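Membrane protein (Acinetobacter baumannii AB307-0294, PDB 5DL5) probably forms an outer-membrane beta-barrel channel of the OprD porin family, through which small solutes and some antibiotics may enter the cell. Local coordinates at residues S31-G37 and A54-S60; A390-S394 and L423-V427; W107-G111 and V143-F147; D49-V53 and N87-N92. All blocks are in the same frame, centred on the assembly; numbering follows the deposited sequence.

Contact 1 touches each of the other three contacts, while contacts 2, 3 and 4 do not touch one another. Contacts 1 and 2 build the wall: strand 29-43 pairs with strand 50-62 in contact 1 and with strand 416-428, which supplies residues 423-427 of contact 2, and R35 of the one meets D424 of the other. Contact 1 is a full ladder with apolar and polar side chains on both faces, whereas contact 2 is a turn with a single bridge and partly exposed. Contact 3 is a buried contact, an arginine holding the inward-folded segment 143-147, whose V143 and P144 pack on S56 and I58. Contact 4 shares strand 50-62 with contact 1 but relies on hydroxyls, amides and water.

Contact 1 (S31-G37 and A54-S60); sequences SILFRTG and AQSAIVS. With C8E ((hydroxyethyloxy)tri(ethyloxy)octane), chain C.
T36 and Q55 face each other as a non-hydrogen-bonded pair, and their side chains supply the bond that the backbone omits there. T36 OG1 donates to Q55 OE1 at 2.6 Å. The glutamine leaves the strand with CG anti to its backbone N (chi1 175°) and then bends at chi2, which swings the amide across to the neighbouring strand. Its NE2 turns back to S56 O at 3.1 Å; R35 N reaches that same oxygen from the other face of the carbonyl plane. A water joins T36 OG1, Q55 NE2 and, weakly, F34 O. On the same face, the F34 ring carries I32 CG2 against one of its faces, and F34 CE1 lies 3.8 Å from A57 CB, the small alanine accepting both the ring and the bound detergent C8E. I32 and V59 run side by side, I32 CG1 4.0 Å from V59 CG2. The other face holds L33 and I58, also alongside each other, with L33 CD2 4.1 Å from I58 CD1. L33 CD2 also lies over the rim of the R35 guanidinium, whose NE makes a salt bridge with D424, while S56 OG bonds to S81. The detergent beside A57 and Q55, and the buried R35 and S56 on the opposite face, are consistent with a lipid-facing and an interior side. Paired backbone bonds from S31-S60 to G37-A54 make this an antiparallel beta hairpin in the wall of a porin barrel.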
loop_
_atom_site.group_PDB
_atom_site.type_symbol
_atom_site.label_atom_id
_atom_site.label_comp_id
_atom_site.label_asym_id
_atom_site.label_seq_id
_atom_site.Cartn_x
_atom_site.Cartn_y
_atom_site.Cartn_z
ATOM N N SER A 31 -11.462 -3.707 17.788
ATOM C CA SER A 31 -12.376 -3.029 16.883
ATOM C C SER A 31 -12.643 -3.855 15.647
ATOM O O SER A 31 -11.962 -4.865 15.355
ATOM C CB SER A 31 -11.857 -1.639 16.485
ATOM O OG SER A 31 -10.777 -1.863 15.606
ATOM N N ILE A 32 -13.744 -3.501 15.010
ATOM C CA ILE A 32 -14.171 -4.106 13.746
ATOM C C ILE A 32 -14.419 -2.974 12.751
ATOM O O ILE A 32 -15.084 -2.001 13.064
ATOM C CB ILE A 32 -15.499 -4.860 13.889
ATOM C CG1 ILE A 32 -15.389 -5.878 14.888
ATOM C CG2 ILE A 32 -15.918 -5.633 12.638
ATOM C CD1 ILE A 32 -16.670 -6.672 15.049
ATOM N N LEU A 33 -13.988 -3.165 11.543
ATOM C CA LEU A 33 -14.280 -2.226 10.498
ATOM C C LEU A 33 -15.163 -2.958 9.575
ATOM O O LEU A 33 -14.738 -3.980 9.015
ATOM C CB LEU A 33 -12.943 -1.887 9.771
ATOM C CG LEU A 33 -13.158 -1.101 8.450
ATOM C CD1 LEU A 33 -14.007 0.124 8.792
ATOM C CD2 LEU A 33 -11.812 -0.681 7.819
ATOM N N PHE A 34 -16.373 -2.471 9.382
ATOM C CA PHE A 34 -17.223 -2.985 8.281
ATOM C C PHE A 34 -17.024 -2.220 6.985
ATOM O O PHE A 34 -17.209 -1.058 6.939
ATOM C CB PHE A 34 -18.658 -2.900 8.695
ATOM C CG PHE A 34 -18.969 -3.714 9.893
ATOM C CD1 PHE A 34 -19.222 -5.052 9.745
ATOM C CD2 PHE A 34 -19.008 -3.151 11.143
ATOM C CE1 PHE A 34 -19.586 -5.836 10.818
ATOM C CE2 PHE A 34 -19.409 -3.917 12.252
ATOM C CZ PHE A 34 -19.676 -5.281 12.094
ATOM N N ARG A 35 -16.638 -2.887 5.927
ATOM C CA ARG A 35 -16.308 -2.174 4.716
ATOM C C ARG A 35 -17.114 -2.732 3.586
ATOM O O ARG A 35 -17.134 -3.978 3.385
ATOM C CB ARG A 35 -14.836 -2.394 4.380
ATOM C CG ARG A 35 -14.495 -1.881 3.011
ATOM C CD ARG A 35 -12.993 -1.908 2.861
ATOM N NE ARG A 35 -12.371 -0.760 3.438
ATOM C CZ ARG A 35 -11.106 -0.713 3.792
ATOM N NH1 ARG A 35 -10.287 -1.797 3.607
ATOM N NH2 ARG A 35 -10.641 0.447 4.308
ATOM N N THR A 36 -17.861 -1.861 2.929
ATOM C CA THR A 36 -18.553 -2.236 1.705
ATOM C C THR A 36 -17.737 -1.620 0.553
ATOM O O THR A 36 -17.506 -0.389 0.514
ATOM C CB THR A 36 -19.975 -1.652 1.683
ATOM O OG1 THR A 36 -20.596 -1.763 2.965
ATOM C CG2 THR A 36 -20.843 -2.286 0.631
ATOM N N GLY A 37 -17.398 -2.437 -0.426
ATOM C CA GLY A 37 -16.703 -1.907 -1.629
ATOM C C GLY A 37 -17.247 -2.277 -2.992
ATOM O O GLY A 37 -17.917 -3.274 -3.191
ATOM N N ALA A 54 -18.494 -6.226 -2.836
ATOM C CA ALA A 54 -18.320 -7.056 -1.662
ATOM C C ALA A 54 -18.459 -6.314 -0.310
ATOM O O ALA A 54 -18.470 -5.071 -0.286
ATOM C CB ALA A 54 -16.982 -7.804 -1.760
ATOM N N GLN A 55 -18.754 -7.085 0.761
ATOM C CA GLN A 55 -18.892 -6.602 2.114
ATOM C C GLN A 55 -17.918 -7.362 2.985
ATOM O O GLN A 55 -17.848 -8.606 2.872
ATOM C CB GLN A 55 -20.302 -6.845 2.623
ATOM C CG GLN A 55 -20.504 -6.474 4.089
ATOM C CD GLN A 55 -20.452 -4.998 4.338
ATOM O OE1 GLN A 55 -21.118 -4.253 3.607
ATOM N NE2 GLN A 55 -19.607 -4.538 5.298
ATOM N N SER A 56 -17.191 -6.649 3.847
ATOM C CA SER A 56 -16.209 -7.281 4.736
ATOM C C SER A 56 -16.453 -6.836 6.109
ATOM O O SER A 56 -16.971 -5.737 6.344
ATOM C CB SER A 56 -14.777 -6.793 4.394
ATOM O OG SER A 56 -14.520 -7.472 3.191
ATOM N N ALA A 57 -15.978 -7.662 7.029
ATOM C CA ALA A 57 -15.861 -7.269 8.448
ATOM C C ALA A 57 -14.424 -7.599 8.851
ATOM O O ALA A 57 -14.015 -8.750 8.790
ATOM C CB ALA A 57 -16.839 -8.001 9.352
ATOM N N ILE A 58 -13.695 -6.593 9.313
ATOM C CA ILE A 58 -12.235 -6.770 9.526
ATOM C C ILE A 58 -12.021 -6.572 11.003
ATOM O O ILE A 58 -12.357 -5.521 11.530
ATOM C CB ILE A 58 -11.439 -5.732 8.757
ATOM C CG1 ILE A 58 -11.749 -5.884 7.208
ATOM C CG2 ILE A 58 -9.942 -5.898 9.140
ATOM C CD1 ILE A 58 -11.653 -4.584 6.441
ATOM N N VAL A 59 -11.489 -7.583 11.675
ATOM C CA VAL A 59 -11.352 -7.514 13.081
ATOM C C VAL A 59 -9.912 -7.270 13.480
ATOM O O VAL A 59 -9.003 -7.905 12.893
ATOM C CB VAL A 59 -11.847 -8.826 13.704
ATOM C CG1 VAL A 59 -11.724 -8.732 15.193
ATOM C CG2 VAL A 59 -13.321 -8.959 13.410
ATOM N N SER A 60 -9.718 -6.423 14.506
ATOM C CA SER A 60 -8.398 -6.292 15.163
ATOM C C SER A 60 -8.536 -6.282 16.651
ATOM O O SER A 60 -9.321 -5.446 17.176
ATOM C CB SER A 60 -7.605 -5.020 14.756
ATOM O OG SER A 60 -6.369 -5.041 15.537
HETATM C C8 C8E C . -15.641 -18.248 5.444
HETATM O O9 C8E C . -16.918 -17.633 5.589
HETATM C C10 C8E C . -16.948 -16.195 5.735
HETATM C C11 C8E C . -18.307 -15.710 6.225
HETATM O O12 C8E C . -18.280 -14.320 6.588
HETATM C C13 C8E C . -18.777 -14.028 7.907
HETATM C C14 C8E C . -18.918 -12.528 8.189
HETATM O O15 C8E C . -19.539 -11.926 7.068
HETATM C C16 C8E C . -19.259 -10.540 6.829
HETATM C C17 C8E C . -19.873 -9.701 7.912
HETATM O O18 C8E C . -20.128 -8.393 7.377
HETATM C C19 C8E C . -21.518 -8.240 7.057
HETATM C C20 C8E C . -22.197 -7.281 7.959
HETATM O O21 C8E C . -23.417 -6.993 7.282
HETATM O O HOH W 1 -19.612 -1.444 5.508
#

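Contact 2 (A390-S394 and L423-V427)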
loop_
_atom_site.group_PDB
_atom_site.type_symbol
_atom_site.label_atom_id
_atom_site.label_comp_id
_atom_site.label_asym_id
_atom_site.label_seq_id
_atom_site.Cartn_x
_atom_site.Cartn_y
_atom_site.Cartn_z
ATOM N N ALA A 390 -22.337 7.442 14.606
ATOM C CA ALA A 390 -21.568 6.921 13.483
ATOM C C ALA A 390 -20.288 7.730 13.226
ATOM O O ALA A 390 -19.663 7.637 12.170
ATOM C CB ALA A 390 -22.428 6.951 12.222
ATOM N N LYS A 391 -19.852 8.459 14.217
ATOM C CA LYS A 391 -18.552 9.113 14.146
ATOM C C LYS A 391 -17.453 8.262 13.630
ATOM O O LYS A 391 -17.362 7.125 14.002
ATOM C CB LYS A 391 -18.204 9.701 15.513
ATOM C CG LYS A 391 -17.139 10.767 15.382
ATOM C CD LYS A 391 -16.967 11.484 16.718
ATOM C CE LYS A 391 -15.497 11.785 16.906
ATOM N NZ LYS A 391 -14.775 10.492 17.020
ATOM N N ASP A 392 -16.671 8.839 12.702
ATOM C CA ASP A 392 -15.615 8.245 11.923
ATOM C C ASP A 392 -16.045 7.299 10.840
ATOM O O ASP A 392 -15.203 6.848 10.135
ATOM C CB ASP A 392 -14.478 7.526 12.692
ATOM C CG ASP A 392 -13.888 8.349 13.838
ATOM O OD1 ASP A 392 -13.980 9.611 13.834
ATOM O OD2 ASP A 392 -13.340 7.679 14.764
ATOM N N ALA A 393 -17.309 7.007 10.674
ATOM C CA ALA A 393 -17.701 6.371 9.430
ATOM C C ALA A 393 -17.381 7.291 8.241
ATOM O O ALA A 393 -17.405 8.536 8.358
ATOM C CB ALA A 393 -19.203 6.027 9.463
ATOM N N SER A 394 -17.024 6.701 7.111
ATOM C CA SER A 394 -16.740 7.443 5.917
ATOM C C SER A 394 -17.171 6.816 4.629
ATOM O O SER A 394 -17.170 5.540 4.497
ATOM C CB SER A 394 -15.245 7.695 5.767
ATOM O OG SER A 394 -14.497 6.503 5.750
ATOM N N LEU A 423 -17.573 2.367 1.553
ATOM C CA LEU A 423 -18.174 2.731 2.814
ATOM C C LEU A 423 -17.495 1.952 3.970
ATOM O O LEU A 423 -17.561 0.716 3.992
ATOM C CB LEU A 423 -19.671 2.343 2.783
ATOM C CG LEU A 423 -20.469 2.491 4.064
ATOM C CD1 LEU A 423 -20.408 3.953 4.418
ATOM C CD2 LEU A 423 -21.932 2.015 3.971
ATOM N N ASP A 424 -16.910 2.670 4.917
ATOM C CA ASP A 424 -16.132 2.133 6.068
ATOM C C ASP A 424 -16.847 2.560 7.295
ATOM O O ASP A 424 -17.015 3.764 7.527
ATOM C CB ASP A 424 -14.721 2.744 6.086
ATOM C CG ASP A 424 -13.778 2.103 5.070
ATOM O OD1 ASP A 424 -14.221 1.139 4.392
ATOM O OD2 ASP A 424 -12.610 2.587 4.879
ATOM N N ILE A 425 -17.321 1.603 8.073
ATOM C CA ILE A 425 -17.986 1.840 9.339
ATOM C C ILE A 425 -17.166 1.175 10.509
ATOM O O ILE A 425 -17.270 -0.094 10.758
ATOM C CB ILE A 425 -19.377 1.307 9.319
ATOM C CG1 ILE A 425 -20.170 1.982 8.173
ATOM C CG2 ILE A 425 -20.066 1.611 10.648
ATOM C CD1 ILE A 425 -21.517 1.412 7.938
ATOM N N PRO A 426 -16.399 2.006 11.233
ATOM C CA PRO A 426 -15.595 1.502 12.345
ATOM C C PRO A 426 -16.401 1.338 13.588
ATOM O O PRO A 426 -17.251 2.158 13.891
ATOM C CB PRO A 426 -14.479 2.577 12.455
ATOM C CG PRO A 426 -15.182 3.865 12.077
ATOM C CD PRO A 426 -16.137 3.444 10.966
ATOM N N VAL A 427 -16.224 0.222 14.320
ATOM C CA VAL A 427 -16.919 0.009 15.601
ATOM C C VAL A 427 -15.914 -0.495 16.713
ATOM O O VAL A 427 -15.140 -1.482 16.483
ATOM C CB VAL A 427 -18.012 -1.040 15.404
ATOM C CG1 VAL A 427 -18.595 -1.484 16.722
ATOM C CG2 VAL A 427 -19.082 -0.524 14.426
#
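S394 and D424 form the one bridge here, an antiparallel hydrogen-bonded pair closed by two backbone bonds: S394 N to D424 O at 3.0 Å and D424 N to S394 O at 2.9 Å. Beside it the P426 ring lies against the incoming chain, with P426 CG 3.6 Å from D392 O and P426 CD 3.7 Å from A393 CA. A proline suits this place, since its ring carbons pack against D392 and A393 just past the last paired residue. L423 CD1 comes to 3.6 Å from S394 O, its side chain setting out with CG opposite the backbone N (chi1 173°). S394 OG sits between its own backbone N and carbonyl carbon (chi1 58°) and packs on D424 CB.

One shell out, a type II turn from A390 to A393, closed by A393 N to A390 O, delivers the chain to the strand; K391 and D392 at its corner share a weak salt bridge. The carboxylate of D424 has its partners elsewhere: OD1 pairs with R35 of strand 29-43 and OD2 with R396. Two arginines would favour the ionised form of this buried aspartate, so the contact combines an uncharged backbone clasp with a charge balanced from both adjoining strands.

Contact 3 (W107-G111 and V143-F147); sequences WARGG and VPEYF. With C8E ((hydroxyethyloxy)tri(ethyloxy)octane), chain C.
G110 and Y146 make the nearest backbone approach, their CA atoms 7.1 Å apart, too far for strand pairing, so side chains span the gap. R109 does most of this. Its chain bends at chi3 (62°) and brings the guanidinium edge to P144 O, which R109 NH2 meets at 2.8 Å close to the guanidinium plane; NH1 adds a weak bond to the same oxygen. That carbonyl oxygen also stands over the centre of the Y146 ring. Guanidinium and ring are tilted only 18° from each other, and R109 NH1 comes obliquely to Y146 CE2 at 3.3 Å. V143 CG2 packs 3.4 Å from R109 NH1, a van der Waals contact. G110 suits its place twice over: its backbone angles call for glycine, and G110 CA can come within 3.7 Å of Y146 CE2.

D79 ties the cluster together, its OD2 meeting both R109 NH1 in a salt bridge and Y146 OH in a hydrogen bond. R109 NE bonds to Q175 O besides. An arginine serves here because its several N-H groups can satisfy carbonyl oxygens and a carboxylate at once; such a buried charge is probably stabilised by D79, and the bonds fix the rotation of the guanidinium where it joins the inward-folded chain to the barrel wall.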
loop_
_atom_site.group_PDB
_atom_site.type_symbol
_atom_site.label_atom_id
_atom_site.label_comp_id
_atom_site.label_asym_id
_atom_site.label_seq_id
_atom_site.Cartn_x
_atom_site.Cartn_y
_atom_site.Cartn_z
ATOM N N TRP A 107 -15.682 -15.735 2.221
ATOM C CA TRP A 107 -14.402 -16.192 2.638
ATOM C C TRP A 107 -14.003 -15.544 3.957
ATOM O O TRP A 107 -14.455 -14.470 4.337
ATOM C CB TRP A 107 -13.297 -15.813 1.567
ATOM C CG TRP A 107 -13.201 -14.328 1.164
ATOM C CD1 TRP A 107 -12.233 -13.450 1.514
ATOM C CD2 TRP A 107 -14.140 -13.564 0.315
ATOM N NE1 TRP A 107 -12.497 -12.157 0.955
ATOM C CE2 TRP A 107 -13.674 -12.235 0.236
ATOM C CE3 TRP A 107 -15.287 -13.901 -0.394
ATOM C CZ2 TRP A 107 -14.347 -11.260 -0.515
ATOM C CZ3 TRP A 107 -15.944 -12.945 -1.115
ATOM C CH2 TRP A 107 -15.472 -11.649 -1.185
ATOM N N ALA A 108 -13.019 -16.170 4.550
ATOM C CA ALA A 108 -12.504 -15.837 5.843
ATOM C C ALA A 108 -10.986 -16.054 5.852
ATOM O O ALA A 108 -10.471 -17.037 5.273
ATOM C CB ALA A 108 -13.196 -16.687 6.925
ATOM N N ARG A 109 -10.304 -15.152 6.545
ATOM C CA ARG A 109 -8.836 -15.112 6.584
ATOM C C ARG A 109 -8.379 -14.518 7.938
ATOM O O ARG A 109 -9.124 -13.790 8.566
ATOM C CB ARG A 109 -8.258 -14.253 5.491
ATOM C CG ARG A 109 -8.693 -14.517 4.046
ATOM C CD ARG A 109 -8.556 -13.318 3.165
ATOM N NE ARG A 109 -7.224 -12.768 2.983
ATOM C CZ ARG A 109 -6.747 -11.715 3.599
ATOM N NH1 ARG A 109 -7.481 -11.009 4.438
ATOM N NH2 ARG A 109 -5.483 -11.344 3.355
ATOM N N GLY A 110 -7.184 -14.914 8.418
ATOM C CA GLY A 110 -6.407 -14.176 9.422
ATOM C C GLY A 110 -5.707 -15.178 10.367
ATOM O O GLY A 110 -5.482 -16.291 9.979
ATOM N N GLY A 111 -5.446 -14.795 11.601
ATOM C CA GLY A 111 -4.688 -15.596 12.521
ATOM C C GLY A 111 -4.341 -14.765 13.723
ATOM O O GLY A 111 -4.900 -13.692 13.966
ATOM N N VAL A 143 -10.010 -6.198 2.210
ATOM C CA VAL A 143 -9.432 -6.708 3.437
ATOM C C VAL A 143 -7.884 -6.574 3.379
ATOM O O VAL A 143 -7.305 -6.591 2.331
ATOM C CB VAL A 143 -9.838 -8.192 3.710
ATOM C CG1 VAL A 143 -11.325 -8.274 3.975
ATOM C CG2 VAL A 143 -9.525 -9.121 2.535
ATOM N N PRO A 144 -7.235 -6.595 4.553
ATOM C CA PRO A 144 -5.756 -6.397 4.576
ATOM C C PRO A 144 -5.001 -7.598 4.210
ATOM O O PRO A 144 -5.418 -8.744 4.365
ATOM C CB PRO A 144 -5.458 -5.878 5.999
ATOM C CG PRO A 144 -6.742 -6.126 6.809
ATOM C CD PRO A 144 -7.859 -6.515 5.888
ATOM N N GLU A 145 -3.880 -7.338 3.617
ATOM C CA GLU A 145 -2.880 -8.339 3.377
ATOM C C GLU A 145 -2.165 -8.702 4.685
ATOM O O GLU A 145 -1.909 -7.799 5.507
ATOM C CB GLU A 145 -1.893 -7.784 2.322
ATOM C CG GLU A 145 -0.685 -8.673 2.026
ATOM C CD GLU A 145 0.267 -8.061 1.013
ATOM O OE1 GLU A 145 0.077 -6.857 0.669
ATOM O OE2 GLU A 145 1.066 -8.880 0.464
ATOM N N TYR A 146 -1.947 -10.010 4.914
ATOM C CA TYR A 146 -1.313 -10.487 6.154
ATOM C C TYR A 146 0.007 -11.076 5.937
ATOM O O TYR A 146 0.206 -11.877 5.030
ATOM C CB TYR A 146 -2.181 -11.550 6.959
ATOM C CG TYR A 146 -3.568 -11.013 7.385
ATOM C CD1 TYR A 146 -3.674 -9.913 8.167
ATOM C CD2 TYR A 146 -4.770 -11.583 6.945
ATOM C CE1 TYR A 146 -4.877 -9.395 8.560
ATOM C CE2 TYR A 146 -6.033 -11.093 7.363
ATOM C CZ TYR A 146 -6.065 -9.969 8.138
ATOM O OH TYR A 146 -7.210 -9.362 8.641
ATOM N N PHE A 147 0.934 -10.769 6.829
ATOM C CA PHE A 147 2.238 -11.469 6.821
ATOM C C PHE A 147 2.400 -12.322 8.101
ATOM O O PHE A 147 1.880 -11.942 9.092
ATOM C CB PHE A 147 3.331 -10.438 6.711
ATOM C CG PHE A 147 3.492 -9.860 5.319
ATOM C CD1 PHE A 147 4.300 -10.511 4.344
ATOM C CD2 PHE A 147 2.858 -8.697 4.988
ATOM C CE1 PHE A 147 4.525 -9.922 3.116
ATOM C CE2 PHE A 147 3.041 -8.142 3.727
ATOM C CZ PHE A 147 3.840 -8.760 2.791
HETATM C C8 C8E C . -15.641 -18.248 5.444
HETATM O O9 C8E C . -16.918 -17.633 5.589
HETATM C C10 C8E C . -16.948 -16.195 5.735
HETATM C C11 C8E C . -18.307 -15.710 6.225
HETATM O O12 C8E C . -18.280 -14.320 6.588
HETATM C C13 C8E C . -18.777 -14.028 7.907
HETATM C C14 C8E C . -18.918 -12.528 8.189
HETATM O O15 C8E C . -19.539 -11.926 7.068
HETATM C C16 C8E C . -19.259 -10.540 6.829
HETATM C C17 C8E C . -19.873 -9.701 7.912
HETATM O O18 C8E C . -20.128 -8.393 7.377
HETATM C C19 C8E C . -21.518 -8.240 7.057
HETATM C C20 C8E C . -22.197 -7.281 7.959
HETATM O O21 C8E C . -23.417 -6.993 7.282
#

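Contact 4 (D49-V53 and N87-N92); sequences DTSSV and NKNAGN. With C8E ((hydroxyethyloxy)tri(ethyloxy)octane), chain B.
N87 OD1 accepts from two donors: V53 N gives it a bond of 2.8 Å, and a water that also meets S51 OG donates to it as well. The other branch of the amide, ND2, has a weak bond to V53 O, so the asparagine imitates a strand neighbour with its side chain. Next along the loop, S51 N bonds to N89 O at 2.9 Å, the donor standing above the carbonyl plane, while a second water links S51 O to N89 N. S52 turns its OG toward the loop, anti to its own carbonyl carbon (chi1 -58°), and that S52 OG accepts from G91 N at 2.9 Å. T50 OG1 then takes N92 ND2 at 2.8 Å, lying nearly in the amide plane; the two side chains approach from opposite directions. A third water joins N92 ND2 to S52 OG. Short hydroxyls and amides suit such a place because they can serve irregular backbone. G91 fits closely where T50 CG2 and ether O9 of the bound detergent C8E converge, and N92 N donates to that ether. The loop between strands 70-83 and 106-118 is thereby laid along the start of strand 50-62, whose T50 and S52 also bond through their backbones to R41 and L39 of strand 29-43.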
loop_
_atom_site.group_PDB
_atom_site.type_symbol
_atom_site.label_atom_id
_atom_site.label_comp_id
_atom_site.label_asym_id
_atom_site.label_seq_id
_atom_site.Cartn_x
_atom_site.Cartn_y
_atom_site.Cartn_z
ATOM N N ASP A 49 -13.296 -5.984 -19.028
ATOM C CA ASP A 49 -13.926 -5.147 -18.025
ATOM C C ASP A 49 -14.006 -5.908 -16.688
ATOM O O ASP A 49 -14.226 -7.130 -16.688
ATOM C CB ASP A 49 -15.332 -4.787 -18.451
ATOM C CG ASP A 49 -15.379 -3.732 -19.542
ATOM O OD1 ASP A 49 -14.350 -3.284 -20.125
ATOM O OD2 ASP A 49 -16.520 -3.361 -19.815
ATOM N N THR A 50 -13.752 -5.210 -15.578
ATOM C CA THR A 50 -13.841 -5.848 -14.299
ATOM C C THR A 50 -14.910 -5.067 -13.496
ATOM O O THR A 50 -15.143 -3.844 -13.682
ATOM C CB THR A 50 -12.519 -5.965 -13.583
ATOM O OG1 THR A 50 -11.947 -4.660 -13.490
ATOM C CG2 THR A 50 -11.522 -7.056 -14.252
ATOM N N SER A 51 -15.590 -5.817 -12.651
ATOM C CA SER A 51 -16.537 -5.270 -11.639
ATOM C C SER A 51 -16.573 -6.182 -10.429
ATOM O O SER A 51 -16.820 -7.395 -10.570
ATOM C CB SER A 51 -17.939 -5.156 -12.237
ATOM O OG SER A 51 -18.857 -4.820 -11.153
ATOM N N SER A 52 -16.299 -5.620 -9.256
ATOM C CA SER A 52 -16.160 -6.335 -8.034
ATOM C C SER A 52 -16.956 -5.603 -6.975
ATOM O O SER A 52 -16.693 -4.426 -6.705
ATOM C CB SER A 52 -14.684 -6.509 -7.584
ATOM O OG SER A 52 -13.938 -7.195 -8.617
ATOM N N VAL A 53 -17.912 -6.312 -6.329
ATOM C CA VAL A 53 -18.699 -5.719 -5.228
ATOM C C VAL A 53 -18.741 -6.724 -4.086
ATOM O O VAL A 53 -18.976 -7.954 -4.343
ATOM C CB VAL A 53 -20.132 -5.309 -5.616
ATOM C CG1 VAL A 53 -20.752 -4.461 -4.505
ATOM C CG2 VAL A 53 -20.195 -4.560 -6.951
ATOM N N ASN A 87 -20.718 -11.313 -9.559
ATOM C CA ASN A 87 -19.328 -10.961 -9.675
ATOM C C ASN A 87 -18.642 -11.914 -10.627
ATOM O O ASN A 87 -17.607 -12.474 -10.322
ATOM C CB ASN A 87 -18.661 -10.920 -8.289
ATOM C CG ASN A 87 -19.018 -9.645 -7.566
ATOM O OD1 ASN A 87 -18.451 -8.592 -7.849
ATOM N ND2 ASN A 87 -19.953 -9.709 -6.680
ATOM N N LYS A 88 -19.221 -12.064 -11.794
ATOM C CA LYS A 88 -18.667 -12.944 -12.794
ATOM C C LYS A 88 -17.339 -12.406 -13.388
ATOM O O LYS A 88 -16.560 -13.177 -13.870
ATOM C CB LYS A 88 -19.674 -13.087 -13.881
ATOM C CG LYS A 88 -19.409 -14.265 -14.754
ATOM C CD LYS A 88 -20.435 -14.363 -15.891
ATOM C CE LYS A 88 -20.478 -13.112 -16.755
ATOM N NZ LYS A 88 -21.223 -13.383 -18.027
ATOM N N ASN A 89 -17.070 -11.106 -13.303
ATOM C CA ASN A 89 -15.822 -10.551 -13.838
ATOM C C ASN A 89 -15.161 -9.736 -12.741
ATOM O O ASN A 89 -14.746 -8.593 -12.973
ATOM C CB ASN A 89 -16.188 -9.629 -15.006
ATOM C CG ASN A 89 -16.952 -10.324 -16.107
ATOM O OD1 ASN A 89 -18.089 -10.071 -16.321
ATOM N ND2 ASN A 89 -16.331 -11.222 -16.751
ATOM N N ALA A 90 -15.101 -10.304 -11.545
ATOM C CA ALA A 90 -14.345 -9.751 -10.493
ATOM C C ALA A 90 -12.772 -9.621 -10.782
ATOM O O ALA A 90 -12.250 -10.368 -11.518
ATOM C CB ALA A 90 -14.527 -10.579 -9.261
ATOM N N GLY A 91 -12.042 -8.798 -10.048
ATOM C CA GLY A 91 -10.632 -8.663 -10.312
ATOM C C GLY A 91 -10.078 -7.600 -9.417
ATOM O O GLY A 91 -10.750 -7.152 -8.482
ATOM N N ASN A 92 -8.832 -7.230 -9.698
ATOM C CA ASN A 92 -8.211 -6.117 -9.044
ATOM C C ASN A 92 -8.036 -6.408 -7.593
ATOM O O ASN A 92 -8.156 -5.558 -6.802
ATOM C CB ASN A 92 -8.973 -4.810 -9.310
ATOM C CG ASN A 92 -9.259 -4.621 -10.765
ATOM O OD1 ASN A 92 -8.326 -4.574 -11.698
ATOM N ND2 ASN A 92 -10.491 -4.623 -11.056
HETATM C C6 C8E B . -6.106 -11.984 -10.717
HETATM C C7 C8E B . -7.191 -10.873 -10.806
HETATM C C8 C8E B . -7.290 -10.118 -12.153
HETATM O O9 C8E B . -7.646 -8.692 -12.043
HETATM C C10 C8E B . -6.601 -7.943 -12.655
HETATM C C11 C8E B . -5.471 -7.694 -11.640
HETATM O O12 C8E B . -4.670 -6.593 -12.010
HETATM C C13 C8E B . -5.304 -5.307 -12.066
HETATM C C14 C8E B . -5.116 -4.563 -10.771
HETATM O O15 C8E B . -4.625 -3.233 -10.922
HETATM C C16 C8E B . -3.405 -3.017 -11.646
HETATM C C17 C8E B . -2.763 -1.817 -10.952
HETATM O O18 C8E B . -3.865 -1.036 -10.399
HETATM C C19 C8E B . -3.596 -0.423 -9.130
HETATM C C20 C8E B . -4.772 0.466 -8.762
HETATM O O21 C8E B . -4.599 1.396 -7.655
HETATM O O HOH W 2 -18.420 -8.925 -12.165
HETATM O O HOH W 3 -19.596 -7.017 -9.752
HETATM O O HOH W 4 -12.956 -5.074 -9.928
#